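Local coordinates for protein aldo-keto reductase family 1 member C1 (Caenorhabditis elegans, PDB 1QWK) that probably acts as an NADPH-dependent aldose reductase, reducing the carbonyl group of aldehydes to an alcohol, at residues Leu45-Ser50 with Asn173-Leu178; Ser50-Glu55 with Leu112-Ala117; Thr199-Leu204 with Phe299-Met304. One frame throughout, in Å; residues are numbered along the deposited sequence.

Contact 1 (Leu45-Ser50 with Asn173-Leu178); sequences LIDTAS and NSQVEL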
# COMPACT_ATOMS: atom_id res chain seq x y z
N LEU A 45 -2.33 -5.07 -10.18
CA LEU A 45 -2.98 -4.42 -9.05
C LEU A 45 -2.62 -2.93 -9.06
O LEU A 45 -1.46 -2.56 -9.26
CB LEU A 45 -2.55 -5.05 -7.71
CG LEU A 45 -3.22 -4.48 -6.45
CD1 LEU A 45 -3.30 -5.54 -5.35
CD2 LEU A 45 -2.44 -3.27 -5.96
N ILE A 46 -3.64 -2.10 -8.87
CA ILE A 46 -3.47 -0.65 -8.81
C ILE A 46 -4.03 -0.20 -7.46
O ILE A 46 -5.18 -0.50 -7.13
CB ILE A 46 -4.27 0.08 -9.93
CG1 ILE A 46 -3.83 -0.43 -11.31
CG2 ILE A 46 -4.06 1.59 -9.82
CD1 ILE A 46 -2.33 -0.35 -11.56
N ASP A 47 -3.21 0.51 -6.69
CA ASP A 47 -3.61 0.98 -5.37
C ASP A 47 -3.80 2.49 -5.37
O ASP A 47 -2.89 3.24 -5.72
CB ASP A 47 -2.54 0.61 -4.34
CG ASP A 47 -2.94 0.97 -2.93
OD1 ASP A 47 -3.57 0.12 -2.25
OD2 ASP A 47 -2.66 2.11 -2.50
N THR A 48 -4.99 2.93 -4.98
CA THR A 48 -5.28 4.35 -4.94
C THR A 48 -6.01 4.71 -3.65
O THR A 48 -6.13 3.88 -2.74
CB THR A 48 -6.14 4.76 -6.17
OG1 THR A 48 -6.27 6.19 -6.21
CG2 THR A 48 -7.51 4.12 -6.11
N ALA A 49 -6.50 5.94 -3.57
CA ALA A 49 -7.21 6.42 -2.39
C ALA A 49 -7.99 7.67 -2.76
O ALA A 49 -7.53 8.46 -3.59
CB ALA A 49 -6.22 6.73 -1.27
N SER A 50 -9.15 7.86 -2.16
CA SER A 50 -9.95 9.03 -2.47
C SER A 50 -9.16 10.31 -2.21
O SER A 50 -9.27 11.28 -2.97
CB SER A 50 -11.24 9.04 -1.65
OG SER A 50 -10.98 9.20 -0.26
N ASN A 173 -7.38 -7.55 4.86
CA ASN A 173 -6.05 -7.01 4.59
C ASN A 173 -5.70 -5.83 5.49
O ASN A 173 -6.58 -5.10 5.95
CB ASN A 173 -5.99 -6.58 3.11
CG ASN A 173 -4.73 -5.80 2.75
OD1 ASN A 173 -4.73 -4.56 2.71
ND2 ASN A 173 -3.65 -6.52 2.47
N SER A 174 -4.41 -5.67 5.75
CA SER A 174 -3.89 -4.56 6.56
C SER A 174 -2.72 -3.98 5.76
O SER A 174 -1.77 -4.69 5.43
CB SER A 174 -3.38 -5.06 7.91
OG SER A 174 -2.62 -4.04 8.56
N GLN A 175 -2.82 -2.70 5.43
CA GLN A 175 -1.78 -2.02 4.67
C GLN A 175 -1.04 -1.08 5.60
O GLN A 175 -1.63 -0.15 6.16
CB GLN A 175 -2.37 -1.24 3.50
CG GLN A 175 -1.31 -0.61 2.61
CD GLN A 175 -1.88 0.09 1.39
OE1 GLN A 175 -2.66 -0.49 0.62
NE2 GLN A 175 -1.46 1.33 1.18
N VAL A 176 0.26 -1.32 5.77
CA VAL A 176 1.06 -0.49 6.66
C VAL A 176 2.46 -0.23 6.10
O VAL A 176 2.88 -0.85 5.12
CB VAL A 176 1.25 -1.17 8.04
CG1 VAL A 176 -0.10 -1.37 8.72
CG2 VAL A 176 1.97 -2.51 7.86
N GLU A 177 3.15 0.72 6.71
CA GLU A 177 4.52 1.04 6.33
C GLU A 177 5.33 -0.19 6.70
O GLU A 177 5.27 -0.66 7.83
CB GLU A 177 5.03 2.24 7.12
CG GLU A 177 6.47 2.61 6.78
CD GLU A 177 7.05 3.68 7.69
OE1 GLU A 177 6.26 4.39 8.36
OE2 GLU A 177 8.29 3.81 7.73
N LEU A 178 6.09 -0.72 5.75
CA LEU A 178 6.91 -1.89 6.03
C LEU A 178 8.07 -1.97 5.05
O LEU A 178 7.88 -2.02 3.84
CB LEU A 178 6.08 -3.17 5.96
CG LEU A 178 6.72 -4.46 6.50
CD1 LEU A 178 5.63 -5.47 6.84
CD2 LEU A 178 7.70 -5.05 5.48
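Asp47 and Gln175 form a small, buried polar contact in the middle of the barrel, where two side chains reach across from strands 45-47 and 173-177. These are the second and sixth strands in the order of the eight-stranded parallel barrel, with three strands between them whichever way round one counts, so the segments face each other across the interior instead of pairing side by side. The backbones stay well separated: the CA atoms of Asp47 and Gln175 are 10.6 Å apart, and the two side chains bridge that space from opposite directions. Each leaves its strand with CG anti to the backbone N (chi1 -175° in both), and Gln175 then runs on extended beyond CG. An aspartate on one wall and the longer glutamine on the other therefore suit the span. The flat ends meet twisted, the carboxylate and amide planes 53° apart. In the model Asp47 OD1 lies 3.1 Å from Gln175 OE1, but the glutamine amide is probably turned over, and nothing rests on which of its two end atoms faces the carboxylate. The other carboxylate oxygen has a firmer partner, since Asp47 OD2 forms a salt bridge with Lys81 NZ. Lys81 NZ, from strand 77-82, also hydrogen-bonds to the backbone O of Thr48, so the lysine is fastened to this segment twice, and Leu261 of strand 259-261 packs against both Asp47 and Gln175. Asp47 thus lies beside two predicted site residues: Lys81, thought to lower the pKa of the active-site tyrosine, and Tyr52, the likely proton donor. An inward-facing aspartate, with a lysine and a tyrosine close by at the heart of a TIM barrel, is the hallmark of the aldo-keto reductase active site.

Contact 2 (Ser50-Glu55 with Leu112-Ala117); sequences SVYQNE and LAHMPA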
# COMPACT_ATOMS: atom_id res chain seq x y z
N SER A 50 -9.15 7.86 -2.16
CA SER A 50 -9.95 9.03 -2.47
C SER A 50 -9.16 10.31 -2.21
O SER A 50 -9.27 11.28 -2.97
CB SER A 50 -11.24 9.04 -1.65
OG SER A 50 -10.98 9.20 -0.26
N VAL A 51 -8.33 10.32 -1.17
CA VAL A 51 -7.56 11.51 -0.83
C VAL A 51 -6.47 11.90 -1.84
O VAL A 51 -6.03 13.05 -1.86
CB VAL A 51 -6.93 11.38 0.58
CG1 VAL A 51 -5.71 10.47 0.53
CG2 VAL A 51 -6.58 12.75 1.13
N TYR A 52 -6.04 10.96 -2.67
CA TYR A 52 -5.01 11.26 -3.66
C TYR A 52 -5.54 12.14 -4.79
O TYR A 52 -4.77 12.77 -5.51
CB TYR A 52 -4.45 9.99 -4.31
CG TYR A 52 -3.85 8.97 -3.36
CD1 TYR A 52 -3.39 9.34 -2.09
CD2 TYR A 52 -3.73 7.64 -3.74
CE1 TYR A 52 -2.85 8.39 -1.22
CE2 TYR A 52 -3.19 6.68 -2.89
CZ TYR A 52 -2.76 7.07 -1.63
OH TYR A 52 -2.27 6.10 -0.77
N GLN A 53 -6.86 12.16 -4.94
CA GLN A 53 -7.51 12.95 -5.98
C GLN A 53 -7.06 12.50 -7.38
O GLN A 53 -7.01 13.31 -8.31
CB GLN A 53 -7.19 14.44 -5.81
CG GLN A 53 -7.39 14.99 -4.40
CD GLN A 53 -8.74 14.66 -3.80
OE1 GLN A 53 -9.73 14.48 -4.52
NE2 GLN A 53 -8.80 14.59 -2.47
N ASN A 54 -6.74 11.22 -7.53
CA ASN A 54 -6.31 10.71 -8.83
C ASN A 54 -7.16 9.54 -9.31
O ASN A 54 -6.82 8.90 -10.31
CB ASN A 54 -4.84 10.30 -8.80
CG ASN A 54 -4.56 9.16 -7.84
OD1 ASN A 54 -5.47 8.47 -7.40
ND2 ASN A 54 -3.28 8.94 -7.53
N GLU A 55 -8.27 9.27 -8.63
CA GLU A 55 -9.14 8.16 -9.01
C GLU A 55 -9.76 8.37 -10.39
O GLU A 55 -9.90 7.42 -11.16
CB GLU A 55 -10.25 7.96 -7.97
CG GLU A 55 -9.76 7.51 -6.60
CD GLU A 55 -10.88 7.43 -5.57
OE1 GLU A 55 -11.62 8.43 -5.43
OE2 GLU A 55 -11.02 6.38 -4.91
N LEU A 112 -10.33 -0.13 1.76
CA LEU A 112 -9.71 0.03 3.08
C LEU A 112 -10.02 1.32 3.81
O LEU A 112 -10.28 2.35 3.18
CB LEU A 112 -8.18 -0.03 2.94
CG LEU A 112 -7.53 -1.14 2.10
CD1 LEU A 112 -6.04 -0.90 2.02
CD2 LEU A 112 -7.84 -2.49 2.72
N ALA A 113 -9.99 1.27 5.13
CA ALA A 113 -10.16 2.49 5.92
C ALA A 113 -8.71 3.00 5.86
O ALA A 113 -7.79 2.32 6.32
CB ALA A 113 -10.54 2.14 7.37
N HIS A 114 -8.50 4.18 5.27
CA HIS A 114 -7.15 4.73 5.11
C HIS A 114 -6.46 4.98 6.44
O HIS A 114 -5.24 4.93 6.54
CB HIS A 114 -7.22 6.04 4.32
CG HIS A 114 -6.00 6.36 3.51
ND1 HIS A 114 -4.73 6.02 3.91
CD2 HIS A 114 -5.87 7.03 2.35
CE1 HIS A 114 -3.86 6.48 3.03
NE2 HIS A 114 -4.52 7.09 2.07
N MET A 115 -7.27 5.26 7.46
CA MET A 115 -6.80 5.52 8.82
C MET A 115 -7.87 4.99 9.76
O MET A 115 -8.96 4.61 9.33
CB MET A 115 -6.66 7.02 9.07
CG MET A 115 -5.68 7.77 8.16
SD MET A 115 -3.95 7.48 8.63
CE MET A 115 -3.14 7.76 7.04
N PRO A 116 -7.57 4.95 11.07
CA PRO A 116 -8.55 4.47 12.05
C PRO A 116 -9.27 5.65 12.71
O PRO A 116 -10.26 5.47 13.42
CB PRO A 116 -7.69 3.71 13.05
CG PRO A 116 -6.44 4.54 13.07
CD PRO A 116 -6.20 4.84 11.60
N ALA A 117 -8.77 6.86 12.45
CA ALA A 117 -9.31 8.09 13.05
C ALA A 117 -10.19 8.96 12.16
O ALA A 117 -9.73 9.48 11.14
CB ALA A 117 -8.15 8.91 13.58
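His114 meets Tyr52 and Val51 with its imidazole, the group with by far the largest share of the surface buried here. The histidine follows the end of strand 110-113, and CG lies roughly anti to the backbone N (chi1 -151°), which carries the ring across to the short 3-10 turn 50-52. Its NE2 corner does most of the touching. Tyr52 CE1 lies at the imidazole edge, in the ring plane, 3.9 Å from His114 NE2, while Tyr52 OH is 3.8 Å from the same nitrogen, too long for a hydrogen bond. The two rings are almost perpendicular, their planes at 88°, yet offset so that they form neither a stack nor a regular T-shape. Val51 supplies the apolar side: a compact, branched valine suits this place, its CG1 packing against the CD2 and NE2 side of the imidazole, 3.9 Å from His114 CD2. Trp83 adds an edge-to-face contact with the imidazole, and Lys81 NZ makes a weak hydrogen bond to Tyr52 OH. A phenylalanine in place of Tyr52 would probably leave Lys81 without its weak phenol bond, His114 NE2 without the hydroxyl beside it, and the site without its predicted proton donor. The spacing sets a phenol hydroxyl and an imidazole nitrogen close together without bonding, consistent with the predicted roles of Tyr52 as proton donor and His114 in substrate binding.

Contact 3 (Thr199-Leu204 with Phe299-Met304); sequences TSYATL and FLQDFM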
# COMPACT_ATOMS: atom_id res chain seq x y z
N THR A 199 -0.05 -5.81 3.40
CA THR A 199 0.47 -5.09 2.25
C THR A 199 1.41 -4.02 2.78
O THR A 199 1.06 -3.25 3.67
CB THR A 199 -0.64 -4.40 1.43
OG1 THR A 199 -1.45 -5.39 0.78
CG2 THR A 199 -0.02 -3.49 0.37
N SER A 200 2.61 -4.00 2.23
CA SER A 200 3.63 -3.04 2.61
C SER A 200 3.65 -1.83 1.70
O SER A 200 3.63 -1.99 0.48
CB SER A 200 5.01 -3.71 2.54
OG SER A 200 6.01 -2.76 2.18
N TYR A 201 3.66 -0.64 2.28
CA TYR A 201 3.81 0.56 1.45
C TYR A 201 5.16 1.12 1.87
O TYR A 201 5.69 0.73 2.92
CB TYR A 201 2.66 1.57 1.60
CG TYR A 201 2.47 2.29 2.92
CD1 TYR A 201 3.36 3.28 3.34
CD2 TYR A 201 1.33 2.07 3.68
CE1 TYR A 201 3.11 4.05 4.49
CE2 TYR A 201 1.06 2.82 4.82
CZ TYR A 201 1.95 3.80 5.22
OH TYR A 201 1.66 4.55 6.35
N ALA A 202 5.74 2.00 1.05
CA ALA A 202 7.06 2.58 1.32
C ALA A 202 8.08 1.44 1.42
O ALA A 202 9.02 1.48 2.21
CB ALA A 202 7.05 3.39 2.62
N THR A 203 7.88 0.42 0.59
CA THR A 203 8.73 -0.76 0.58
C THR A 203 10.20 -0.47 0.30
O THR A 203 11.08 -1.19 0.77
CB THR A 203 8.21 -1.78 -0.45
OG1 THR A 203 6.77 -1.79 -0.42
CG2 THR A 203 8.72 -3.18 -0.13
N LEU A 204 10.47 0.58 -0.47
CA LEU A 204 11.84 0.94 -0.82
C LEU A 204 12.53 1.83 0.21
O LEU A 204 13.66 2.27 -0.01
CB LEU A 204 11.88 1.60 -2.19
CG LEU A 204 11.42 0.69 -3.34
CD1 LEU A 204 11.47 1.47 -4.64
CD2 LEU A 204 12.32 -0.55 -3.42
N PHE A 299 6.67 7.29 8.40
CA PHE A 299 5.38 7.94 8.24
C PHE A 299 4.63 7.96 9.56
O PHE A 299 3.92 7.02 9.91
CB PHE A 299 4.58 7.21 7.17
CG PHE A 299 5.16 7.33 5.79
CD1 PHE A 299 4.79 8.37 4.96
CD2 PHE A 299 6.12 6.42 5.34
CE1 PHE A 299 5.36 8.52 3.69
CE2 PHE A 299 6.69 6.56 4.08
CZ PHE A 299 6.31 7.60 3.25
N LEU A 300 4.80 9.06 10.29
CA LEU A 300 4.19 9.22 11.60
C LEU A 300 2.69 9.53 11.60
O LEU A 300 2.03 9.38 12.62
CB LEU A 300 4.93 10.32 12.36
CG LEU A 300 6.46 10.18 12.40
CD1 LEU A 300 7.06 11.37 13.12
CD2 LEU A 300 6.84 8.88 13.08
N GLN A 301 2.16 9.95 10.45
CA GLN A 301 0.74 10.29 10.35
C GLN A 301 0.36 11.08 11.61
O GLN A 301 -0.67 10.81 12.24
CB GLN A 301 -0.12 9.01 10.27
CG GLN A 301 0.37 7.98 9.25
CD GLN A 301 0.29 8.47 7.81
OE1 GLN A 301 -0.17 9.59 7.54
NE2 GLN A 301 0.73 7.64 6.87
N ASP A 302 1.19 12.07 11.96
CA ASP A 302 0.98 12.86 13.18
C ASP A 302 -0.26 13.74 13.27
O ASP A 302 -0.54 14.31 14.33
CB ASP A 302 2.23 13.68 13.53
CG ASP A 302 2.62 14.66 12.44
OD1 ASP A 302 1.74 15.15 11.72
OD2 ASP A 302 3.83 14.96 12.33
N PHE A 303 -1.02 13.85 12.18
CA PHE A 303 -2.25 14.63 12.23
C PHE A 303 -3.23 13.90 13.16
O PHE A 303 -4.23 14.48 13.59
CB PHE A 303 -2.85 14.79 10.83
CG PHE A 303 -3.22 13.50 10.17
CD1 PHE A 303 -4.45 12.89 10.43
CD2 PHE A 303 -2.35 12.88 9.27
CE1 PHE A 303 -4.80 11.69 9.81
CE2 PHE A 303 -2.69 11.68 8.64
CZ PHE A 303 -3.92 11.09 8.91
N MET A 304 -2.95 12.63 13.45
CA MET A 304 -3.81 11.84 14.34
C MET A 304 -3.53 12.12 15.81
O MET A 304 -4.27 11.67 16.67
CB MET A 304 -3.63 10.34 14.10
CG MET A 304 -4.26 9.78 12.83
SD MET A 304 -4.43 7.97 12.87
CE MET A 304 -2.72 7.43 12.80
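Tyr201, the last residue of strand 197-201, meets Phe299 and Gln301 of the C-terminal loop in turn along its side chain. From CB the chain turns so that CG sits between the backbone N and the carbonyl carbon (chi1 67°), sending the ring out toward the loop. Along one edge, CE1 points at the face of Phe299, 3.9 Å from its CD2, in a T-shaped pair with planes at 79°. At the tip, the OH accepts a hydrogen bond from Gln301 NE2, 3.3 Å long and bent to 145°, with the hydroxyl lying close to the glutamine's amide plane; Asn154 ND2 is its stronger partner. A tyrosine suits the place because it offers an aromatic edge and a polar tip at once. Next to it, Ala202 takes up left-handed backbone angles as the strand ends, and its CB packs 3.5 Å from Phe299 CE2, a tight fit for a small methyl. Trp24 also meets the Phe299 ring, and Met115 touches Gln301. A C-terminal loop folded over the barrel mouth, here with Gln301 not far from His114, is typical of aldo-keto reductases, where it helps shape the substrate pocket.

Overall arrangement
Following the chain from the N terminus, contact 1 opens on strand 45-47, the second of the barrel, and the chain runs straight on through Ser50, where the two segments overlap, into the turn that opens contact 2. Contact 2 closes first, at 112-117 after the fourth strand; contact 1 closes later, at 173-178 on the sixth, so contact 2 is nested inside its loop. Contact 3 follows in series, opening on the adjacent seventh strand at 199-204 and closing on the C-terminal loop at 299-304. Strands 173-177 and 197-201 join contacts 1 and 3 by backbone pairing, while Met115 packing on Phe303 joins contacts 2 and 3. Together they tie opposite barrel walls, strand-end loops and tail.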